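Putative glycosyl hydrolase (Bacteroides thetaiotaomicron VPI-5482, PDB 3K11) is a putative glycoside hydrolase of family 88 that probably hydrolyses linkages in carbohydrates, its precise substrate being unestablished. Local coordinates at residues R38-I43 with D100-D105; Y82-T87 with T104-N109; N109-L114 with C151-K156; P165-I170 with S215-E220. All coordinates share one frame; numbering follows the deposited sequence.

Interaction 1. Residues R38-I43 with D100-D105; sequences RVFAYI and DKRYTD
Between residues 38-43 of helix 29-45 and residues 100-105 at the start of helix 101-128, the nearest CA atoms are those of Phe40 and Tyr103, 8.0 Å apart. The two helices belong to a largely helical fold, consistent with the (alpha/alpha)6 barrel of six-hairpin glycosidases, and an aromatic T-shaped pair bridges them. With CG anti to the backbone N (chi1 177°), Phe40 reaches straight across to the opposing helix. Its ring presents a face to the edge of Tyr103, with planes at 87° and centroids separated by 5.0 Å. The CD1-CE1 side of the tyrosine does the touching, and Tyr103 CE1 comes 3.8 Å from Phe40 CG. Beyond that edge, the Tyr103 hydroxyl is hydrogen-bonded to Asp37, one turn back on helix 29-45.

The same phenylalanine illustrates how one ring can offer its face to one neighbour and its rim to another. Its CD2-CE2 edge stands over the face of the Arg102 guanidinium, nearly perpendicular to it, with Phe40 CD2 3.7 Å from Arg102 NH1. That guanidinium is held by Asp100, the N-cap of helix 101-128, in a side-on salt bridge, and Asp37 adds a second carboxylate. Lys33 also pairs with Asp100. The capping bond itself runs from Arg102 N to Asp100 OD1 at 3.1 Å, while Arg102 NH2 reaches Asp100 OD2 at 2.9 Å.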
loop_
_atom_site.group_PDB
_atom_site.type_symbol
_atom_site.label_atom_id
_atom_site.label_comp_id
_atom_site.label_asym_id
_atom_site.label_seq_id
_atom_site.Cartn_x
_atom_site.Cartn_y
_atom_site.Cartn_z
ATOM N N ARG A 38 20.721 2.436 -30.427
ATOM C CA ARG A 38 19.453 2.299 -31.169
ATOM C C ARG A 38 18.556 3.516 -30.956
ATOM O O ARG A 38 17.965 4.048 -31.907
ATOM C CB ARG A 38 18.745 0.991 -30.822
ATOM C CG ARG A 38 17.556 0.712 -31.715
ATOM C CD ARG A 38 17.090 -0.740 -31.657
ATOM N NE ARG A 38 16.440 -1.084 -30.394
ATOM C CZ ARG A 38 17.043 -1.674 -29.364
ATOM N NH1 ARG A 38 18.336 -1.992 -29.385
ATOM N NH2 ARG A 38 16.344 -1.927 -28.270
ATOM N N VAL A 39 18.480 3.984 -29.713
ATOM C CA VAL A 39 17.718 5.194 -29.411
ATOM C C VAL A 39 18.379 6.395 -30.102
ATOM O O VAL A 39 17.704 7.221 -30.723
ATOM C CB VAL A 39 17.630 5.459 -27.888
ATOM C CG1 VAL A 39 16.975 6.798 -27.652
ATOM C CG2 VAL A 39 16.886 4.300 -27.150
ATOM N N PHE A 40 19.702 6.489 -30.002
ATOM C CA PHE A 40 20.423 7.607 -30.589
ATOM C C PHE A 40 20.210 7.666 -32.105
ATOM O O PHE A 40 19.965 8.737 -32.668
ATOM C CB PHE A 40 21.918 7.488 -30.273
ATOM C CG PHE A 40 22.747 8.571 -30.896
ATOM C CD1 PHE A 40 22.569 9.877 -30.515
ATOM C CD2 PHE A 40 23.667 8.284 -31.903
ATOM C CE1 PHE A 40 23.292 10.902 -31.092
ATOM C CE2 PHE A 40 24.391 9.297 -32.489
ATOM C CZ PHE A 40 24.218 10.617 -32.064
ATOM N N ALA A 41 20.317 6.529 -32.771
ATOM C CA ALA A 41 20.172 6.529 -34.251
ATOM C C ALA A 41 18.780 7.019 -34.614
ATOM O O ALA A 41 18.580 7.785 -35.548
ATOM C CB ALA A 41 20.418 5.134 -34.822
ATOM N N TYR A 42 17.796 6.580 -33.852
ATOM C CA TYR A 42 16.436 6.998 -34.103
ATOM C C TYR A 42 16.235 8.500 -33.925
ATOM O O TYR A 42 15.709 9.158 -34.791
ATOM C CB TYR A 42 15.490 6.224 -33.180
ATOM C CG TYR A 42 14.060 6.692 -33.294
ATOM C CD1 TYR A 42 13.348 6.535 -34.465
ATOM C CD2 TYR A 42 13.419 7.267 -32.225
ATOM C CE1 TYR A 42 12.036 6.985 -34.563
ATOM C CE2 TYR A 42 12.122 7.716 -32.322
ATOM C CZ TYR A 42 11.433 7.565 -33.478
ATOM O OH TYR A 42 10.125 8.033 -33.519
ATOM N N ILE A 43 16.676 9.048 -32.799
ATOM C CA ILE A 43 16.403 10.459 -32.531
ATOM C C ILE A 43 17.204 11.357 -33.472
ATOM O O ILE A 43 16.784 12.466 -33.747
ATOM C CB ILE A 43 16.632 10.860 -31.063
ATOM C CG1 ILE A 43 18.104 10.686 -30.644
ATOM C CG2 ILE A 43 15.662 10.067 -30.153
ATOM C CD1 ILE A 43 18.638 11.838 -29.867
ATOM N N ASP A 100 32.312 7.691 -27.141
ATOM C CA ASP A 100 31.761 7.774 -28.478
ATOM C C ASP A 100 31.490 9.264 -28.759
ATOM O O ASP A 100 30.524 9.839 -28.270
ATOM C CB ASP A 100 30.470 6.933 -28.541
ATOM C CG ASP A 100 29.917 6.795 -29.935
ATOM O OD1 ASP A 100 30.334 7.566 -30.820
ATOM O OD2 ASP A 100 29.055 5.908 -30.137
ATOM N N LYS A 101 32.330 9.871 -29.592
ATOM C CA LYS A 101 32.217 11.295 -29.915
ATOM C C LYS A 101 31.018 11.637 -30.766
ATOM O O LYS A 101 30.707 12.822 -30.947
ATOM C CB LYS A 101 33.477 11.752 -30.651
ATOM C CG LYS A 101 34.750 11.622 -29.798
ATOM N N ARG A 102 30.371 10.639 -31.351
ATOM C CA ARG A 102 29.153 10.897 -32.133
ATOM C C ARG A 102 28.104 11.588 -31.263
ATOM O O ARG A 102 27.328 12.418 -31.746
ATOM C CB ARG A 102 28.547 9.610 -32.689
ATOM C CG ARG A 102 29.394 8.863 -33.745
ATOM C CD ARG A 102 28.594 7.662 -34.257
ATOM N NE ARG A 102 28.154 6.848 -33.118
ATOM C CZ ARG A 102 26.979 6.222 -32.992
ATOM N NH1 ARG A 102 26.053 6.245 -33.940
ATOM N NH2 ARG A 102 26.722 5.567 -31.880
ATOM N N TYR A 103 28.067 11.215 -29.984
ATOM C CA TYR A 103 27.086 11.774 -29.075
ATOM C C TYR A 103 27.281 13.281 -28.898
ATOM O O TYR A 103 26.322 14.049 -28.987
ATOM C CB TYR A 103 27.112 11.062 -27.727
ATOM C CG TYR A 103 26.819 9.579 -27.748
ATOM C CD1 TYR A 103 25.869 9.034 -28.586
ATOM C CD2 TYR A 103 27.456 8.727 -26.876
ATOM C CE1 TYR A 103 25.603 7.681 -28.575
ATOM C CE2 TYR A 103 27.159 7.371 -26.837
ATOM C CZ TYR A 103 26.228 6.861 -27.671
ATOM O OH TYR A 103 25.939 5.516 -27.656
ATOM N N THR A 104 28.518 13.712 -28.683
ATOM C CA THR A 104 28.762 15.147 -28.559
ATOM C C THR A 104 28.730 15.838 -29.928
ATOM O O THR A 104 28.340 17.013 -30.007
ATOM C CB THR A 104 30.019 15.490 -27.784
ATOM O OG1 THR A 104 31.034 14.546 -28.088
ATOM C CG2 THR A 104 29.734 15.512 -26.259
ATOM N N ASP A 105 29.081 15.133 -31.003
ATOM C CA ASP A 105 28.954 15.719 -32.353
ATOM C C ASP A 105 27.509 16.142 -32.608
ATOM O O ASP A 105 27.243 17.184 -33.224
ATOM C CB ASP A 105 29.313 14.724 -33.440
ATOM C CG ASP A 105 30.820 14.433 -33.531
ATOM O OD1 ASP A 105 31.621 15.121 -32.857
ATOM O OD2 ASP A 105 31.166 13.480 -34.270
#

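Interaction 2. Residues Y82-T87 with T104-N109; sequences YEWGVT and TDYVQN
Trp84 and Tyr106 meet through a single polar link between helix 82-98 and helix 101-128, consecutive helices in the helical-hairpin architecture expected for this clan of glycosidases. The indole NE1 donates to Tyr106 OH at 2.9 Å along an almost perfectly straight line (177° at the hydrogen), and the hydroxyl oxygen lies in the indole plane. With CG anti to the backbone N (chi1 175°), the Tyr106 side chain extends toward helix 82-98 and brings its hydroxyl to the indole. The two side chains cross at about a right angle.

Packing is dense around the indole. Phe77 stacks on it, Tyr88 meets it edge-to-face, and Thr87 OG1 of the same helix sits 3.4 Å above the indole plane, toward the rim. Thr47 bonds to the Tyr106 hydroxyl as well, which gives this buried oxygen two polar partners. A phenylalanine in place of Trp84 would probably leave Tyr106 OH without its indole donor and open a gap beside Phe77 and Tyr88.

The rest of the interface is looser. Thr87 and Val107 flank the bond without touching across it; they pack instead on Ile43 and Leu91 respectively. Asp105 and Asn109 lie on the exposed surface of helix 101-128. What joins the segments directly is thus one atom pair, and Trp84 CD1 and CE2, the carbons on either side of NE1, both lie 3.9 Å from Tyr106 OH.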
loop_
_atom_site.group_PDB
_atom_site.type_symbol
_atom_site.label_atom_id
_atom_site.label_comp_id
_atom_site.label_asym_id
_atom_site.label_seq_id
_atom_site.Cartn_x
_atom_site.Cartn_y
_atom_site.Cartn_z
ATOM N N TYR A 82 12.166 21.572 -23.350
ATOM C CA TYR A 82 12.927 21.189 -22.151
ATOM C C TYR A 82 13.286 19.717 -22.197
ATOM O O TYR A 82 14.352 19.331 -21.736
ATOM C CB TYR A 82 12.167 21.542 -20.876
ATOM C CG TYR A 82 10.977 20.699 -20.522
ATOM C CD1 TYR A 82 11.148 19.502 -19.831
ATOM C CD2 TYR A 82 9.700 21.124 -20.747
ATOM C CE1 TYR A 82 10.078 18.744 -19.463
ATOM C CE2 TYR A 82 8.629 20.363 -20.368
ATOM C CZ TYR A 82 8.831 19.157 -19.738
ATOM O OH TYR A 82 7.762 18.387 -19.283
ATOM N N GLU A 83 12.407 18.915 -22.810
ATOM C CA GLU A 83 12.693 17.479 -23.011
ATOM C C GLU A 83 13.997 17.292 -23.748
ATOM O O GLU A 83 14.812 16.427 -23.402
ATOM C CB GLU A 83 11.543 16.762 -23.721
ATOM C CG GLU A 83 10.196 16.831 -23.033
ATOM C CD GLU A 83 9.294 17.910 -23.590
ATOM O OE1 GLU A 83 9.686 19.077 -23.596
ATOM O OE2 GLU A 83 8.163 17.583 -23.992
ATOM N N TRP A 84 14.230 18.108 -24.771
ATOM C CA TRP A 84 15.478 17.952 -25.510
ATOM C C TRP A 84 16.657 18.545 -24.758
ATOM O O TRP A 84 17.777 18.077 -24.931
ATOM C CB TRP A 84 15.338 18.457 -26.975
ATOM C CG TRP A 84 15.707 17.361 -27.902
ATOM C CD1 TRP A 84 16.727 17.327 -28.780
ATOM C CD2 TRP A 84 15.114 16.050 -27.926
ATOM N NE1 TRP A 84 16.778 16.115 -29.395
ATOM C CE2 TRP A 84 15.806 15.301 -28.884
ATOM C CE3 TRP A 84 14.074 15.445 -27.219
ATOM C CZ2 TRP A 84 15.477 13.987 -29.178
ATOM C CZ3 TRP A 84 13.740 14.116 -27.512
ATOM C CH2 TRP A 84 14.448 13.410 -28.468
ATOM N N GLY A 85 16.416 19.553 -23.903
ATOM C CA GLY A 85 17.450 20.015 -22.971
ATOM C C GLY A 85 17.988 18.810 -22.190
ATOM O O GLY A 85 19.217 18.634 -22.015
ATOM N N VAL A 86 17.089 17.939 -21.760
ATOM C CA VAL A 86 17.545 16.734 -21.064
ATOM C C VAL A 86 18.369 15.848 -22.003
ATOM O O VAL A 86 19.464 15.337 -21.648
ATOM C CB VAL A 86 16.355 15.947 -20.434
ATOM C CG1 VAL A 86 16.889 14.691 -19.694
ATOM C CG2 VAL A 86 15.537 16.847 -19.526
ATOM N N THR A 87 17.897 15.681 -23.237
ATOM C CA THR A 87 18.615 14.847 -24.217
ATOM C C THR A 87 20.020 15.367 -24.447
ATOM O O THR A 87 20.987 14.581 -24.534
ATOM C CB THR A 87 17.842 14.783 -25.530
ATOM O OG1 THR A 87 16.568 14.170 -25.297
ATOM C CG2 THR A 87 18.625 14.001 -26.632
ATOM N N THR A 104 28.518 13.712 -28.683
ATOM C CA THR A 104 28.762 15.147 -28.559
ATOM C C THR A 104 28.730 15.838 -29.928
ATOM O O THR A 104 28.340 17.013 -30.007
ATOM C CB THR A 104 30.019 15.490 -27.784
ATOM O OG1 THR A 104 31.034 14.546 -28.088
ATOM C CG2 THR A 104 29.734 15.512 -26.259
ATOM N N ASP A 105 29.081 15.133 -31.003
ATOM C CA ASP A 105 28.954 15.719 -32.353
ATOM C C ASP A 105 27.509 16.142 -32.608
ATOM O O ASP A 105 27.243 17.184 -33.224
ATOM C CB ASP A 105 29.313 14.724 -33.440
ATOM C CG ASP A 105 30.820 14.433 -33.531
ATOM O OD1 ASP A 105 31.621 15.121 -32.857
ATOM O OD2 ASP A 105 31.166 13.480 -34.270
ATOM N N TYR A 106 26.573 15.318 -32.159
ATOM C CA TYR A 106 25.157 15.636 -32.287
ATOM C C TYR A 106 24.799 16.929 -31.586
ATOM O O TYR A 106 24.075 17.755 -32.117
ATOM C CB TYR A 106 24.328 14.480 -31.691
ATOM C CG TYR A 106 22.845 14.715 -31.655
ATOM C CD1 TYR A 106 22.247 15.324 -30.550
ATOM C CD2 TYR A 106 22.021 14.296 -32.692
ATOM C CE1 TYR A 106 20.886 15.530 -30.493
ATOM C CE2 TYR A 106 20.629 14.504 -32.638
ATOM C CZ TYR A 106 20.087 15.134 -31.526
ATOM O OH TYR A 106 18.752 15.369 -31.424
ATOM N N VAL A 107 25.262 17.079 -30.348
ATOM C CA VAL A 107 24.933 18.245 -29.551
ATOM C C VAL A 107 25.607 19.461 -30.151
ATOM O O VAL A 107 25.009 20.523 -30.284
ATOM C CB VAL A 107 25.329 18.060 -28.072
ATOM C CG1 VAL A 107 24.843 19.249 -27.260
ATOM C CG2 VAL A 107 24.685 16.728 -27.485
ATOM N N GLN A 108 26.882 19.313 -30.495
ATOM C CA GLN A 108 27.597 20.384 -31.201
ATOM C C GLN A 108 26.805 20.869 -32.418
ATOM O O GLN A 108 26.581 22.064 -32.606
ATOM C CB GLN A 108 28.974 19.881 -31.647
ATOM C CG GLN A 108 30.009 19.713 -30.527
ATOM C CD GLN A 108 30.678 21.016 -30.138
ATOM O OE1 GLN A 108 30.465 22.035 -30.788
ATOM N NE2 GLN A 108 31.505 20.985 -29.099
ATOM N N ASN A 109 26.376 19.924 -33.240
ATOM C CA ASN A 109 25.698 20.252 -34.464
ATOM C C ASN A 109 24.399 21.004 -34.221
ATOM O O ASN A 109 24.158 22.035 -34.846
ATOM C CB ASN A 109 25.452 18.992 -35.260
ATOM C CG ASN A 109 24.652 19.239 -36.494
ATOM O OD1 ASN A 109 23.434 19.072 -36.496
ATOM N ND2 ASN A 109 25.324 19.659 -37.566
#

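Interaction 3. Residues N109-L114 with C151-K156; sequences NRFRFL and CTAMIK
A Met-aromatic contact between Phe111 and Met154, modelled as selenomethionine, fastens helix 101-128 to helix 148-160 within the mostly helical body that this enzyme probably shares with other six-hairpin proteins. The local axes are steeply crossed, at 107° between their directions and 11.5 Å at closest approach, so side chains must span the space between them. Phe111 points its ring at the second helix, and Met154 lies across one face. Its CG sits nearly over the ring centre, 3.6 Å from the Phe111 centroid, in a CH-pi contact. The chain then runs on extended, lifting SE to 5.0 Å above the centroid, and CE, the next atom of the extended zigzag, comes within 3.9 Å of Phe111 CD1.

The rim of the same ring is met by Ala153, whose CB lies in the ring plane at 3.8 Å from Phe111 CZ. Tyr88 of helix 82-98 also meets the phenylalanine ring, its plane tilted against it, and Leu169 and Ile170 of helix 167-180 pack on Met154. All the touching residues are buried and apolar, in contrast to the charged flank where Arg112 pairs with Asp161. Leu114 adds a last, lighter touch, its CD1 4.3 Å from Met154 CE.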
loop_
_atom_site.group_PDB
_atom_site.type_symbol
_atom_site.label_atom_id
_atom_site.label_comp_id
_atom_site.label_asym_id
_atom_site.label_seq_id
_atom_site.Cartn_x
_atom_site.Cartn_y
_atom_site.Cartn_z
ATOM N N ASN A 109 26.376 19.924 -33.240
ATOM C CA ASN A 109 25.698 20.252 -34.464
ATOM C C ASN A 109 24.399 21.004 -34.221
ATOM O O ASN A 109 24.158 22.035 -34.846
ATOM C CB ASN A 109 25.452 18.992 -35.260
ATOM C CG ASN A 109 24.652 19.239 -36.494
ATOM O OD1 ASN A 109 23.434 19.072 -36.496
ATOM N ND2 ASN A 109 25.324 19.659 -37.566
ATOM N N ARG A 110 23.577 20.497 -33.307
ATOM C CA ARG A 110 22.291 21.154 -33.017
ATOM C C ARG A 110 22.462 22.530 -32.384
ATOM O O ARG A 110 21.767 23.479 -32.754
ATOM C CB ARG A 110 21.391 20.266 -32.153
ATOM C CG ARG A 110 21.036 18.899 -32.769
ATOM C CD ARG A 110 20.617 19.002 -34.189
ATOM N NE ARG A 110 20.044 17.742 -34.700
ATOM C CZ ARG A 110 20.747 16.707 -35.151
ATOM N NH1 ARG A 110 22.076 16.684 -35.073
ATOM N NH2 ARG A 110 20.117 15.668 -35.663
ATOM N N PHE A 111 23.381 22.638 -31.430
ATOM C CA PHE A 111 23.642 23.937 -30.804
ATOM C C PHE A 111 24.226 24.957 -31.756
ATOM O O PHE A 111 23.850 26.123 -31.728
ATOM C CB PHE A 111 24.573 23.794 -29.574
ATOM C CG PHE A 111 23.938 23.161 -28.359
ATOM C CD1 PHE A 111 22.570 22.957 -28.264
ATOM C CD2 PHE A 111 24.733 22.873 -27.257
ATOM C CE1 PHE A 111 22.029 22.450 -27.136
ATOM C CE2 PHE A 111 24.154 22.349 -26.099
ATOM C CZ PHE A 111 22.837 22.112 -26.071
ATOM N N ARG A 112 25.142 24.537 -32.617
ATOM C CA ARG A 112 25.722 25.474 -33.577
ATOM C C ARG A 112 24.658 25.945 -34.587
ATOM O O ARG A 112 24.674 27.089 -35.000
ATOM C CB ARG A 112 26.924 24.853 -34.289
ATOM C CG ARG A 112 28.103 24.727 -33.359
ATOM C CD ARG A 112 29.244 23.948 -33.950
ATOM N NE ARG A 112 30.253 23.772 -32.918
ATOM C CZ ARG A 112 31.205 24.655 -32.626
ATOM N NH1 ARG A 112 31.336 25.770 -33.314
ATOM N NH2 ARG A 112 32.041 24.415 -31.641
ATOM N N PHE A 113 23.738 25.047 -34.954
ATOM C CA PHE A 113 22.666 25.340 -35.873
ATOM C C PHE A 113 21.732 26.353 -35.233
ATOM O O PHE A 113 21.371 27.337 -35.846
ATOM C CB PHE A 113 21.897 24.053 -36.214
ATOM C CG PHE A 113 20.573 24.301 -36.910
ATOM C CD1 PHE A 113 20.551 24.761 -38.223
ATOM C CD2 PHE A 113 19.378 24.087 -36.260
ATOM C CE1 PHE A 113 19.348 24.988 -38.875
ATOM C CE2 PHE A 113 18.168 24.305 -36.893
ATOM C CZ PHE A 113 18.150 24.758 -38.206
ATOM N N LEU A 114 21.314 26.109 -34.005
ATOM C CA LEU A 114 20.426 27.056 -33.328
ATOM C C LEU A 114 21.099 28.428 -33.163
ATOM O O LEU A 114 20.449 29.461 -33.353
ATOM C CB LEU A 114 19.986 26.510 -31.981
ATOM C CG LEU A 114 19.034 25.304 -32.010
ATOM C CD1 LEU A 114 18.782 24.823 -30.580
ATOM C CD2 LEU A 114 17.719 25.628 -32.749
ATOM N N CYS A 151 19.418 25.719 -21.589
ATOM C CA CYS A 151 20.482 26.603 -21.120
ATOM C C CYS A 151 21.544 25.811 -20.348
ATOM O O CYS A 151 22.746 25.983 -20.577
ATOM C CB CYS A 151 19.894 27.677 -20.203
ATOM S SG CYS A 151 21.101 29.008 -19.875
ATOM N N THR A 152 21.103 24.907 -19.470
ATOM C CA THR A 152 22.010 24.094 -18.676
ATOM C C THR A 152 22.959 23.315 -19.571
ATOM O O THR A 152 24.179 23.310 -19.344
ATOM C CB THR A 152 21.218 23.156 -17.768
ATOM O OG1 THR A 152 20.437 23.959 -16.856
ATOM C CG2 THR A 152 22.108 22.194 -16.950
ATOM N N ALA A 153 22.407 22.602 -20.544
ATOM C CA ALA A 153 23.242 21.828 -21.487
ATOM C C ALA A 153 24.212 22.687 -22.301
ATOM O O ALA A 153 25.353 22.267 -22.558
ATOM C CB ALA A 153 22.363 21.012 -22.413
HETATM N N MSE A 154 23.770 23.881 -22.717
HETATM C CA MSE A 154 24.620 24.790 -23.491
HETATM C C MSE A 154 25.795 25.274 -22.656
HETATM O O MSE A 154 26.898 25.348 -23.147
HETATM C CB MSE A 154 23.822 25.985 -23.992
HETATM C CG MSE A 154 22.903 25.616 -25.136
HETATM SE SE MSE A 154 21.919 27.200 -25.742
HETATM C CE MSE A 154 21.034 26.373 -27.238
ATOM N N ILE A 155 25.542 25.619 -21.381
ATOM C CA ILE A 155 26.638 25.960 -20.460
ATOM C C ILE A 155 27.630 24.793 -20.312
ATOM O O ILE A 155 28.837 24.960 -20.500
ATOM C CB ILE A 155 26.094 26.361 -19.092
ATOM C CG1 ILE A 155 25.354 27.710 -19.182
ATOM C CG2 ILE A 155 27.236 26.488 -18.076
ATOM C CD1 ILE A 155 24.323 27.912 -17.958
ATOM N N LYS A 156 27.112 23.585 -20.075
ATOM C CA LYS A 156 27.959 22.429 -19.924
ATOM C C LYS A 156 28.882 22.209 -21.104
ATOM O O LYS A 156 30.087 21.999 -20.935
ATOM C CB LYS A 156 27.126 21.183 -19.714
ATOM C CG LYS A 156 26.467 21.082 -18.344
ATOM C CD LYS A 156 25.469 19.959 -18.371
ATOM C CE LYS A 156 24.882 19.624 -17.010
ATOM N NZ LYS A 156 23.865 18.525 -17.092
#

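Interaction 4. Residues P165-I170 with S215-E220; sequences PVDGLI and SRYDKE
Tyr217, closing helix 202-217, reaches across to Asp167 and Ile170 at the start of helix 167-180, in what is probably a toroid of paired helices. From CB the chain leaves with CG anti to the backbone N (chi1 -171°), which aims the ring at the other helix. CB, CG and both CD atoms act as a stalk, meeting nothing of residues 165-170 within 4.2 Å. Contact begins at the CE atoms: CE1 lies 3.7 Å from Ile170 CD1, while CE2 has Ile170 CG2 at 4.0 Å over one face and, closer, Asp167 OD1 in the ring plane. CZ and CE2 are each 3.3 Å from that oxygen. At the tip, OH touches Ile170 CD1 and donates to the same Asp167 OD1; the modelled separation of 2.4 Å between OH and OD1 is very short, and its exact value is doubtful. The carboxylate and ring are nearly coplanar, 18° apart. Replacing the tyrosine with a phenylalanine would probably leave Asp167 without its phenolic donor and would take from Arg158 NE this acceptor.

Gln171, one turn on, also bonds to Asp167 OD1, and Arg158 of helix 148-160 bonds to the tyrosine hydroxyl. Through Arg158 and Asp167, Tyr217 joins the end of helix 202-217 to helices 148-160 and 167-180, which also pack together through Ile170 on Met154.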
loop_
_atom_site.group_PDB
_atom_site.type_symbol
_atom_site.label_atom_id
_atom_site.label_comp_id
_atom_site.label_asym_id
_atom_site.label_seq_id
_atom_site.Cartn_x
_atom_site.Cartn_y
_atom_site.Cartn_z
ATOM N N PRO A 165 29.499 28.701 -30.138
ATOM C CA PRO A 165 29.043 30.083 -30.078
ATOM C C PRO A 165 27.640 30.293 -29.484
ATOM O O PRO A 165 26.806 31.002 -30.064
ATOM C CB PRO A 165 29.153 30.520 -31.547
ATOM C CG PRO A 165 28.743 29.317 -32.265
ATOM C CD PRO A 165 29.284 28.136 -31.485
ATOM N N VAL A 166 27.432 29.770 -28.278
ATOM C CA VAL A 166 26.121 29.791 -27.626
ATOM C C VAL A 166 25.989 30.828 -26.502
ATOM O O VAL A 166 24.966 30.873 -25.804
ATOM C CB VAL A 166 25.738 28.391 -27.108
ATOM C CG1 VAL A 166 25.456 27.427 -28.259
ATOM C CG2 VAL A 166 26.765 27.834 -26.122
ATOM N N ASP A 167 26.954 31.741 -26.370
ATOM C CA ASP A 167 26.855 32.716 -25.283
ATOM C C ASP A 167 25.625 33.594 -25.430
ATOM O O ASP A 167 24.976 33.888 -24.438
ATOM C CB ASP A 167 28.083 33.604 -25.173
ATOM C CG ASP A 167 28.002 34.520 -23.946
ATOM O OD1 ASP A 167 28.000 33.998 -22.814
ATOM O OD2 ASP A 167 27.875 35.752 -24.123
ATOM N N GLY A 168 25.279 34.007 -26.646
ATOM C CA GLY A 168 24.102 34.862 -26.804
ATOM C C GLY A 168 22.834 34.153 -26.344
ATOM O O GLY A 168 21.992 34.726 -25.619
ATOM N N LEU A 169 22.715 32.870 -26.683
ATOM C CA LEU A 169 21.534 32.103 -26.275
ATOM C C LEU A 169 21.510 31.901 -24.764
ATOM O O LEU A 169 20.461 32.016 -24.149
ATOM C CB LEU A 169 21.478 30.744 -26.993
ATOM C CG LEU A 169 21.244 30.819 -28.514
ATOM C CD1 LEU A 169 21.633 29.529 -29.186
ATOM C CD2 LEU A 169 19.779 31.112 -28.727
ATOM N N ILE A 170 22.663 31.563 -24.191
ATOM C CA ILE A 170 22.804 31.377 -22.745
ATOM C C ILE A 170 22.429 32.665 -22.021
ATOM O O ILE A 170 21.641 32.654 -21.071
ATOM C CB ILE A 170 24.231 30.946 -22.328
ATOM C CG1 ILE A 170 24.548 29.531 -22.780
ATOM C CG2 ILE A 170 24.462 31.112 -20.823
ATOM C CD1 ILE A 170 26.038 29.179 -22.677
ATOM N N SER A 215 26.936 29.351 -12.132
ATOM C CA SER A 215 28.004 29.629 -11.169
ATOM C C SER A 215 29.367 29.244 -11.726
ATOM O O SER A 215 30.370 29.801 -11.313
ATOM C CB SER A 215 27.766 28.927 -9.819
ATOM O OG SER A 215 28.195 27.584 -9.844
ATOM N N ARG A 216 29.404 28.288 -12.652
ATOM C CA ARG A 216 30.628 27.833 -13.305
ATOM C C ARG A 216 30.979 28.686 -14.520
ATOM O O ARG A 216 32.155 28.802 -14.909
ATOM C CB ARG A 216 30.480 26.377 -13.785
ATOM C CG ARG A 216 30.139 25.358 -12.714
ATOM C CD ARG A 216 29.954 23.975 -13.305
ATOM N NE ARG A 216 31.200 23.530 -13.919
ATOM C CZ ARG A 216 31.327 22.898 -15.099
ATOM N NH1 ARG A 216 30.285 22.589 -15.898
ATOM N NH2 ARG A 216 32.548 22.570 -15.500
ATOM N N TYR A 217 29.962 29.302 -15.109
ATOM C CA TYR A 217 30.105 30.025 -16.389
ATOM C C TYR A 217 30.423 31.487 -16.217
ATOM O O TYR A 217 31.163 32.063 -17.024
ATOM C CB TYR A 217 28.809 29.892 -17.169
ATOM C CG TYR A 217 28.828 30.384 -18.596
ATOM C CD1 TYR A 217 29.257 29.564 -19.630
ATOM C CD2 TYR A 217 28.329 31.621 -18.915
ATOM C CE1 TYR A 217 29.239 29.981 -20.923
ATOM C CE2 TYR A 217 28.292 32.053 -20.192
ATOM C CZ TYR A 217 28.781 31.250 -21.208
ATOM O OH TYR A 217 28.719 31.697 -22.517
ATOM N N ASP A 218 29.856 32.096 -15.187
ATOM C CA ASP A 218 30.122 33.485 -14.868
ATOM C C ASP A 218 31.020 33.523 -13.604
ATOM O O ASP A 218 30.550 33.444 -12.484
ATOM C CB ASP A 218 28.790 34.222 -14.709
ATOM C CG ASP A 218 28.954 35.683 -14.393
ATOM O OD1 ASP A 218 30.088 36.105 -14.133
ATOM O OD2 ASP A 218 27.923 36.392 -14.401
ATOM N N LYS A 219 32.319 33.644 -13.830
ATOM C CA LYS A 219 33.347 33.670 -12.776
ATOM C C LYS A 219 33.038 34.687 -11.661
ATOM O O LYS A 219 33.116 34.386 -10.441
ATOM C CB LYS A 219 34.696 34.023 -13.433
ATOM N N GLU A 220 32.607 35.861 -12.098
ATOM C CA GLU A 220 32.232 36.944 -11.196
ATOM C C GLU A 220 31.088 36.637 -10.243
ATOM O O GLU A 220 31.029 37.211 -9.189
ATOM C CB GLU A 220 31.785 38.188 -11.979
ATOM C CG GLU A 220 32.757 38.739 -13.031
ATOM C CD GLU A 220 34.058 39.229 -12.433
ATOM O OE1 GLU A 220 34.863 38.397 -11.948
ATOM O OE2 GLU A 220 34.272 40.457 -12.470
#

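How the interactions relate
Helix 101-128 runs through interactions 1, 2 and 3, meeting in turn helices 29-45, 82-98 and 148-160. Interactions 1 and 2 abut, with Phe40 and Ile43 packing on Tyr106 and Ile43 also on Trp84. Interactions 2 and 3 are wholly buried, yet one rests on a single polar bond and the other on apolar and Met-aromatic contact. Interaction 1 mixes a buried aromatic pair with an exposed arginine held by acidic groups. Interaction 4, about 22 Å from the chain's centre to its own, is only partly buried and pairs a hydroxyl with a carboxylate; through Leu169 and Ile170 it packs directly against Met154 of interaction 3.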